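Local coordinates for protein peptidyl-prolyl cis-trans isomerase cyclophilin-type (Toxoplasma gondii, PDB 3BO7) that probably catalyses the cis-trans isomerisation of peptide bonds preceding proline, as a cyclophilin-type rotamase, and binds the immunosuppressant cyclosporin A, at residues 43-48 with 163-169; 48-54 with 148-152; 59-63 with 76-80. All coordinates share one frame; numbering follows the deposited sequence. Where two conformers were deposited one is given.

Contact 1 (43-48 with 163-169); sequences FDDTIF and PPKVEEI
Val166 fills the centre of this contact. Its CG2 methyl lies 4.0 Å from Phe48 CE2 and packs beside Thr46 OG1. CG1 turns to the backbone of Phe43. Further along the strand, Ile169 CD1 lies 3.6 Å from Phe43 CB. At the other end Pro163 CB meets Ile47 CB, and the ring of Phe48 runs crosswise to Pro164.

Outside this patch, Asp45 N gives a backbone bond to Val166 O (2.8 Å), Val166 N to Thr46 O (2.9 Å) and Phe48 N to Pro164 O (2.9 Å). The last two frame Ile47 and Lys165 as a single antiparallel, non-hydrogen-bonded pair. Pro164 O also lies at the edge of the Phe48 ring. In the type II turn 43-46, Thr46 OG1 sits between its own backbone N and carbonyl carbon (chi1 62°), from where it donates to Phe43 O, which also accepts from Thr46 N.

At the polar edge Lys165 NZ meets Asp45 OD1 in a salt bridge at 3.0 Å. The lysine bends at chi3 and chi4 to reach the anti side of that oxygen. Water 1 joins Asp44 OD1 to Ile169 N.

Residues 43-48 lead into strand 48-52 and pair with the chain entering strand 166-171, where the antiparallel barrel of the cyclophilin fold closes. Glu167 and Glu168 form a classic bulge opposite Val12 of strand 7-13. On helix 28-39, Phe34 stacks with Phe43 and Cys38 touches Ile169.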
# COMPACT_ATOMS: atom_id res chain seq x y z
N PHE A 43 -1.00 -3.61 -10.30
CA PHE A 43 -1.05 -4.32 -9.02
C PHE A 43 -1.68 -5.72 -9.09
O PHE A 43 -1.57 -6.50 -8.14
CB PHE A 43 -1.74 -3.48 -7.94
CG PHE A 43 -0.96 -2.26 -7.53
CD1 PHE A 43 0.16 -2.37 -6.71
CD2 PHE A 43 -1.35 -0.99 -7.98
CE1 PHE A 43 0.89 -1.25 -6.33
CE2 PHE A 43 -0.63 0.14 -7.60
CZ PHE A 43 0.50 0.02 -6.78
N ASP A 44 -2.33 -6.02 -10.21
CA ASP A 44 -2.92 -7.33 -10.42
C ASP A 44 -1.84 -8.39 -10.33
O ASP A 44 -0.80 -8.28 -11.00
CB ASP A 44 -3.61 -7.41 -11.79
CG ASP A 44 -4.94 -6.65 -11.84
OD1 ASP A 44 -5.20 -5.80 -10.95
OD2 ASP A 44 -5.72 -6.91 -12.78
N ASP A 45 -2.08 -9.38 -9.47
CA ASP A 45 -1.18 -10.53 -9.24
C ASP A 45 0.02 -10.27 -8.31
O ASP A 45 0.77 -11.19 -7.99
CB ASP A 45 -0.74 -11.19 -10.57
CG ASP A 45 -1.92 -11.72 -11.38
OD1 ASP A 45 -2.86 -12.29 -10.77
OD2 ASP A 45 -1.90 -11.57 -12.62
N THR A 46 0.21 -9.02 -7.89
CA THR A 46 1.17 -8.75 -6.82
C THR A 46 0.66 -9.36 -5.51
O THR A 46 -0.54 -9.58 -5.34
CB THR A 46 1.49 -7.24 -6.63
OG1 THR A 46 0.30 -6.52 -6.27
CG2 THR A 46 2.09 -6.65 -7.91
N ILE A 47 1.59 -9.62 -4.59
CA ILE A 47 1.27 -10.25 -3.31
C ILE A 47 1.51 -9.31 -2.13
O ILE A 47 2.03 -8.21 -2.30
CB ILE A 47 2.08 -11.56 -3.10
CG1 ILE A 47 3.58 -11.32 -3.29
CG2 ILE A 47 1.56 -12.67 -4.02
CD1 ILE A 47 4.44 -12.49 -2.85
N PHE A 48 1.09 -9.74 -0.95
CA PHE A 48 1.50 -9.11 0.30
C PHE A 48 2.61 -9.98 0.90
O PHE A 48 2.35 -11.00 1.54
CB PHE A 48 0.32 -8.93 1.25
CG PHE A 48 -0.63 -7.84 0.82
CD1 PHE A 48 -0.54 -6.57 1.38
CD2 PHE A 48 -1.61 -8.08 -0.14
CE1 PHE A 48 -1.41 -5.55 1.00
CE2 PHE A 48 -2.49 -7.07 -0.54
CZ PHE A 48 -2.38 -5.80 0.03
N PRO A 163 0.72 -16.00 0.91
CA PRO A 163 0.53 -14.55 0.78
C PRO A 163 -0.79 -14.22 0.09
O PRO A 163 -1.09 -14.84 -0.94
CB PRO A 163 1.70 -14.10 -0.10
CG PRO A 163 2.66 -15.24 -0.12
CD PRO A 163 1.83 -16.47 0.07
N PRO A 164 -1.59 -13.28 0.65
CA PRO A 164 -2.74 -12.77 -0.10
C PRO A 164 -2.26 -12.15 -1.40
O PRO A 164 -1.29 -11.38 -1.41
CB PRO A 164 -3.31 -11.70 0.83
CG PRO A 164 -2.82 -12.05 2.19
CD PRO A 164 -1.47 -12.65 1.98
N LYS A 165 -2.94 -12.49 -2.49
CA LYS A 165 -2.58 -12.00 -3.82
C LYS A 165 -3.71 -11.13 -4.36
O LYS A 165 -4.89 -11.50 -4.27
CB LYS A 165 -2.28 -13.17 -4.76
CG LYS A 165 -1.84 -12.77 -6.16
CD LYS A 165 -1.43 -13.98 -7.02
CE LYS A 165 -2.63 -14.82 -7.48
NZ LYS A 165 -3.54 -14.06 -8.41
N VAL A 166 -3.34 -9.97 -4.91
CA VAL A 166 -4.30 -9.02 -5.48
C VAL A 166 -4.89 -9.60 -6.76
O VAL A 166 -4.15 -9.87 -7.71
CB VAL A 166 -3.65 -7.63 -5.76
CG1 VAL A 166 -4.63 -6.69 -6.46
CG2 VAL A 166 -3.13 -6.99 -4.47
N GLU A 167 -6.21 -9.80 -6.76
CA GLU A 167 -6.94 -10.22 -7.95
C GLU A 167 -7.22 -9.02 -8.85
O GLU A 167 -7.04 -9.08 -10.07
CB GLU A 167 -8.25 -10.93 -7.57
CG GLU A 167 -8.06 -12.42 -7.26
CD GLU A 167 -9.21 -13.05 -6.49
OE1 GLU A 167 -9.11 -14.26 -6.20
OE2 GLU A 167 -10.20 -12.36 -6.15
N GLU A 168 -7.62 -7.91 -8.23
CA GLU A 168 -7.90 -6.68 -8.96
C GLU A 168 -8.07 -5.53 -8.00
O GLU A 168 -8.30 -5.74 -6.81
CB GLU A 168 -9.18 -6.81 -9.80
CG GLU A 168 -10.44 -7.02 -8.96
CD GLU A 168 -11.71 -6.98 -9.76
OE1 GLU A 168 -11.69 -6.55 -10.94
OE2 GLU A 168 -12.76 -7.37 -9.21
N ILE A 169 -7.99 -4.33 -8.55
CA ILE A 169 -8.32 -3.12 -7.81
C ILE A 169 -9.42 -2.38 -8.55
O ILE A 169 -9.29 -2.06 -9.74
CB ILE A 169 -7.07 -2.23 -7.56
CG1 ILE A 169 -5.99 -3.05 -6.82
CG2 ILE A 169 -7.45 -0.97 -6.79
CD1 ILE A 169 -4.75 -2.26 -6.42
O HOH W 1 -7.21 -4.40 -11.47

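Contact 2 (48-54 with 148-152); sequences FHRCIRN and QWEKL
Trp149 sets CZ3 and CH2 of its six-membered ring over one face of Phe48. CZ3 sits above the centre of the phenyl ring, and CH2 approaches Phe48 CE2 to 3.8 Å. The two ring planes meet at 45°, so the pair is oblique. The centroids are 4.7 Å apart. At the other end of the indole, NE1 donates to Gln15 O, which helps to fix how the ring is turned.

Cys51 points the same way from the strand as Phe48. Its SG comes 3.2 Å from Trp149 O. That carbonyl already accepts from Leu152 N, closing a type I turn from Trp149 to Leu152. Ile57 of strand 56-59 packs against Phe48, Cys51 and Trp149 alike.

In the cyclophilin barrel, helix 143-149 and this turn pack on strand 48-52. His49 and Arg50 form a classic bulge opposite Gln58. Arg50 takes no part in the contact; its NH2 bonds to the backbone of the bound cyclosporin.

Beyond the strand the contact becomes polar and more exposed. Glu150 is extended, with CG anti to its N (chi1 -173°), which brings OE1 to the backbone of Asn54. OE1 accepts Asn54 N at 2.8 Å on its anti lone pair, with a bent N-H...O angle of 140°. Asn54 ND2 is 3.4 Å from Glu150 OE1, too poorly aimed for a hydrogen bond. Arg53 crosses Glu150 obliquely, with its CB 3.8 Å from Glu150 O.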
# COMPACT_ATOMS: atom_id res chain seq x y z
N PHE A 48 1.09 -9.74 -0.95
CA PHE A 48 1.50 -9.11 0.30
C PHE A 48 2.61 -9.98 0.90
O PHE A 48 2.35 -11.00 1.54
CB PHE A 48 0.32 -8.93 1.25
CG PHE A 48 -0.63 -7.84 0.82
CD1 PHE A 48 -0.54 -6.57 1.38
CD2 PHE A 48 -1.61 -8.08 -0.14
CE1 PHE A 48 -1.41 -5.55 1.00
CE2 PHE A 48 -2.49 -7.07 -0.54
CZ PHE A 48 -2.38 -5.80 0.03
N HIS A 49 3.86 -9.55 0.66
CA HIS A 49 5.06 -10.40 0.79
C HIS A 49 5.78 -10.26 2.12
O HIS A 49 6.74 -10.98 2.38
CB HIS A 49 6.05 -10.08 -0.33
CG HIS A 49 6.73 -8.75 -0.16
ND1 HIS A 49 6.18 -7.57 -0.60
CD2 HIS A 49 7.90 -8.43 0.42
CE1 HIS A 49 6.99 -6.57 -0.30
NE2 HIS A 49 8.05 -7.07 0.32
N ARG A 50 5.37 -9.31 2.94
CA ARG A 50 5.97 -9.14 4.25
C ARG A 50 4.87 -8.77 5.25
O ARG A 50 4.13 -7.81 5.06
CB ARG A 50 7.10 -8.10 4.21
CG ARG A 50 7.76 -7.85 5.57
CD ARG A 50 9.10 -7.13 5.45
NE ARG A 50 9.52 -6.57 6.73
CZ ARG A 50 9.34 -5.31 7.11
NH1 ARG A 50 8.76 -4.44 6.30
NH2 ARG A 50 9.75 -4.90 8.31
N CYS A 51 4.78 -9.56 6.32
CA CYS A 51 3.67 -9.48 7.26
C CYS A 51 4.18 -9.71 8.67
O CYS A 51 4.64 -10.81 9.01
CB CYS A 51 2.59 -10.52 6.90
SG CYS A 51 1.11 -10.51 7.94
N ILE A 52 4.10 -8.66 9.49
CA ILE A 52 4.56 -8.72 10.87
C ILE A 52 3.43 -8.38 11.84
O ILE A 52 2.94 -7.24 11.88
CB ILE A 52 5.82 -7.83 11.10
CG1 ILE A 52 6.96 -8.31 10.18
CG2 ILE A 52 6.23 -7.83 12.58
CD1 ILE A 52 8.16 -7.38 10.09
N ARG A 53 3.00 -9.40 12.59
CA ARG A 53 1.99 -9.27 13.64
C ARG A 53 2.26 -8.04 14.49
O ARG A 53 3.41 -7.78 14.86
CB ARG A 53 1.99 -10.53 14.53
CG ARG A 53 1.01 -10.51 15.71
CD ARG A 53 1.28 -11.67 16.66
NE ARG A 53 0.38 -11.69 17.81
CZ ARG A 53 0.70 -11.29 19.04
NH1 ARG A 53 1.91 -10.82 19.29
NH2 ARG A 53 -0.20 -11.35 20.02
N ASN A 54 1.20 -7.29 14.80
CA ASN A 54 1.30 -6.07 15.62
C ASN A 54 2.08 -4.91 15.00
O ASN A 54 2.51 -3.99 15.70
CB ASN A 54 1.86 -6.39 17.01
CG ASN A 54 0.86 -7.10 17.89
OD1 ASN A 54 1.22 -8.03 18.61
ND2 ASN A 54 -0.40 -6.68 17.83
N GLN A 148 -7.35 -10.76 10.08
CA GLN A 148 -7.04 -12.14 9.70
C GLN A 148 -5.66 -12.25 9.06
O GLN A 148 -4.95 -13.24 9.27
CB GLN A 148 -8.11 -12.72 8.76
CG GLN A 148 -9.43 -13.10 9.45
CD GLN A 148 -9.22 -13.90 10.74
OE1 GLN A 148 -8.65 -15.00 10.72
NE2 GLN A 148 -9.68 -13.35 11.85
N TRP A 149 -5.29 -11.24 8.28
CA TRP A 149 -3.95 -11.18 7.69
C TRP A 149 -2.88 -11.12 8.76
O TRP A 149 -1.80 -11.68 8.58
CB TRP A 149 -3.80 -9.99 6.76
CG TRP A 149 -4.59 -10.08 5.50
CD1 TRP A 149 -5.38 -11.12 5.08
CD2 TRP A 149 -4.63 -9.10 4.46
NE1 TRP A 149 -5.93 -10.83 3.86
CE2 TRP A 149 -5.48 -9.60 3.45
CE3 TRP A 149 -4.04 -7.84 4.29
CZ2 TRP A 149 -5.76 -8.89 2.29
CZ3 TRP A 149 -4.31 -7.14 3.13
CH2 TRP A 149 -5.16 -7.66 2.14
N GLU A 150 -3.18 -10.44 9.86
CA GLU A 150 -2.25 -10.28 10.97
C GLU A 150 -1.88 -11.62 11.61
O GLU A 150 -0.82 -11.74 12.23
CB GLU A 150 -2.85 -9.32 12.01
CG GLU A 150 -1.90 -8.95 13.14
CD GLU A 150 -2.44 -7.86 14.06
OE1 GLU A 150 -1.62 -7.22 14.75
OE2 GLU A 150 -3.67 -7.63 14.09
N LYS A 151 -2.75 -12.62 11.44
CA LYS A 151 -2.62 -13.95 12.05
C LYS A 151 -1.92 -14.94 11.12
O LYS A 151 -1.62 -16.07 11.54
CB LYS A 151 -3.99 -14.49 12.44
CG LYS A 151 -4.50 -13.95 13.76
CD LYS A 151 -6.01 -14.12 13.88
CE LYS A 151 -6.54 -13.41 15.13
NZ LYS A 151 -7.91 -12.83 14.90
N LEU A 152 -1.68 -14.53 9.88
CA LEU A 152 -1.02 -15.38 8.90
C LEU A 152 0.35 -15.85 9.37
O LEU A 152 1.15 -15.07 9.90
CB LEU A 152 -0.87 -14.67 7.55
CG LEU A 152 -2.09 -14.60 6.62
CD1 LEU A 152 -1.86 -13.52 5.59
CD2 LEU A 152 -2.35 -15.94 5.95

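Contact 3 (59-63 with 76-80). With SO4 (sulfate ion), chain L.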
# COMPACT_ATOMS: atom_id res chain seq x y z
N GLY A 59 2.96 -4.65 0.65
CA GLY A 59 2.71 -5.13 -0.73
C GLY A 59 3.21 -4.18 -1.81
O GLY A 59 3.98 -3.27 -1.54
N GLY A 60 2.78 -4.42 -3.05
CA GLY A 60 3.06 -3.51 -4.17
C GLY A 60 4.36 -3.70 -4.93
O GLY A 60 4.71 -2.86 -5.76
N ARG A 61 5.08 -4.78 -4.64
CA ARG A 61 6.36 -5.03 -5.29
C ARG A 61 6.21 -5.73 -6.65
O ARG A 61 5.84 -6.90 -6.71
CB ARG A 61 7.30 -5.81 -4.37
CG ARG A 61 8.70 -5.96 -4.94
CD ARG A 61 9.77 -6.22 -3.88
NE ARG A 61 11.08 -6.36 -4.53
CZ ARG A 61 11.92 -5.36 -4.78
NH1 ARG A 61 11.61 -4.12 -4.39
NH2 ARG A 61 13.07 -5.59 -5.39
N ALA A 62 6.49 -5.00 -7.72
CA ALA A 62 6.42 -5.53 -9.08
C ALA A 62 7.28 -6.79 -9.28
O ALA A 62 6.85 -7.75 -9.93
CB ALA A 62 6.80 -4.47 -10.09
N GLU A 63 8.48 -6.78 -8.69
CA GLU A 63 9.43 -7.89 -8.79
C GLU A 63 8.91 -9.22 -8.24
O GLU A 63 9.42 -10.28 -8.60
CB GLU A 63 10.74 -7.52 -8.10
CG GLU A 63 11.55 -6.41 -8.79
CD GLU A 63 11.10 -5.00 -8.43
OE1 GLU A 63 10.09 -4.82 -7.71
OE2 GLU A 63 11.76 -4.05 -8.88
N SER A 76 4.96 -4.37 -15.94
CA SER A 76 6.36 -3.97 -15.68
C SER A 76 7.04 -4.88 -14.64
O SER A 76 6.52 -5.05 -13.53
CB SER A 76 6.44 -2.51 -15.24
OG SER A 76 7.78 -2.12 -14.99
N PRO A 77 8.20 -5.47 -15.00
CA PRO A 77 8.90 -6.41 -14.12
C PRO A 77 9.57 -5.75 -12.90
O PRO A 77 9.66 -6.40 -11.85
CB PRO A 77 9.94 -7.06 -15.04
CG PRO A 77 10.19 -6.06 -16.11
CD PRO A 77 8.91 -5.29 -16.29
N ARG A 78 10.04 -4.51 -13.03
CA ARG A 78 10.58 -3.78 -11.89
C ARG A 78 9.61 -2.71 -11.37
O ARG A 78 8.74 -2.24 -12.11
CB ARG A 78 11.97 -3.18 -12.18
CG ARG A 78 12.00 -1.97 -13.08
CD ARG A 78 13.38 -1.29 -13.08
NE ARG A 78 14.38 -2.06 -13.84
CZ ARG A 78 15.28 -1.55 -14.67
NH1 ARG A 78 15.34 -0.23 -14.90
NH2 ARG A 78 16.13 -2.36 -15.30
N SER A 79 9.78 -2.34 -10.10
CA SER A 79 8.93 -1.35 -9.46
C SER A 79 9.16 0.04 -10.04
O SER A 79 10.29 0.49 -10.22
CB SER A 79 9.14 -1.35 -7.94
OG SER A 79 8.50 -2.46 -7.33
N ILE A 80 8.05 0.70 -10.35
CA ILE A 80 8.05 2.03 -10.93
C ILE A 80 6.94 2.82 -10.25
O ILE A 80 6.04 2.22 -9.65
CB ILE A 80 7.78 1.99 -12.46
CG1 ILE A 80 6.61 1.04 -12.79
CG2 ILE A 80 9.06 1.61 -13.23
CD1 ILE A 80 6.00 1.25 -14.16
S SO4 L . 13.32 -9.40 -5.54
O1 SO4 L . 12.09 -8.83 -4.98
O2 SO4 L . 13.28 -10.85 -5.42
O3 SO4 L . 13.49 -9.04 -6.94
O4 SO4 L . 14.44 -8.87 -4.77
O HOH W 2 12.58 -1.29 -8.62
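Glu63 grips Ser79 with both carboxylate oxygens. Ser79 OG donates to Glu63 OE1 at 2.9 Å, on the syn lone pair. Ser79 N donates to Glu63 OE2, also at 2.9 Å, but from well above the carboxylate plane. The glutamate bends at chi2 (83°), which turns its carboxylate to Ser79. Ser79 OG also accepts from Ala62 N at 3.3 Å, so one hydroxyl links the backbone of residues 59-63 to the carboxylate. Water 2 donates to Glu63 OE2 and, weakly, to Ser79 O.

Arg61 places the face of its guanidinium group over Glu63 OE1. No N-H points at that oxygen, and this long salt bridge (Arg61 NE to Glu63 OE1, 3.7 Å) probably acts by charge alone. Arg61 NE instead donates to O1 of a sulfate at 2.7 Å, nearly straight at 166°. NH2 adds a weak bond to the same O1. The sulfate probably comes from the crystallisation liquor.

Packing is modest. Ala62 CB rests on the backbone of the other segment, 3.5 Å from Ser76 O and 3.6 Å from Arg78 C. Arg78 CB touches Glu63 OE2.

Apart from Gly59, on strand 56-59, both segments lie in the long connection to strand 104-107. Tyr42, beyond helix 28-39, packs on Ala62 and Ser79. Arg61 NH1 forms a salt bridge with Glu118, and Gly59 pairs by its backbone with Phe119 of strand 119-122.

How the contacts relate
Phe48 belongs to both contact 1 and contact 2, whose centres are about 14 Å apart. Pro164 joins them again: its CG lies 3.7 Å from Trp149 NE1, and its CD 3.7 Å from Leu152 CD1. Contact 3 is centred about 11 Å from the centre of contact 1. There Phe43 CE1 packs on Gly60 CA at 3.8 Å. Contacts 2 and 3 are about 20 Å apart between centres, yet Phe48 touches Gly59, and His49 touches Gly59 and Arg61. The link to the ligand runs through strand 48-52, where Arg50 reaches the bound cyclosporin. As in other cyclophilins, this arginine probably marks the active site.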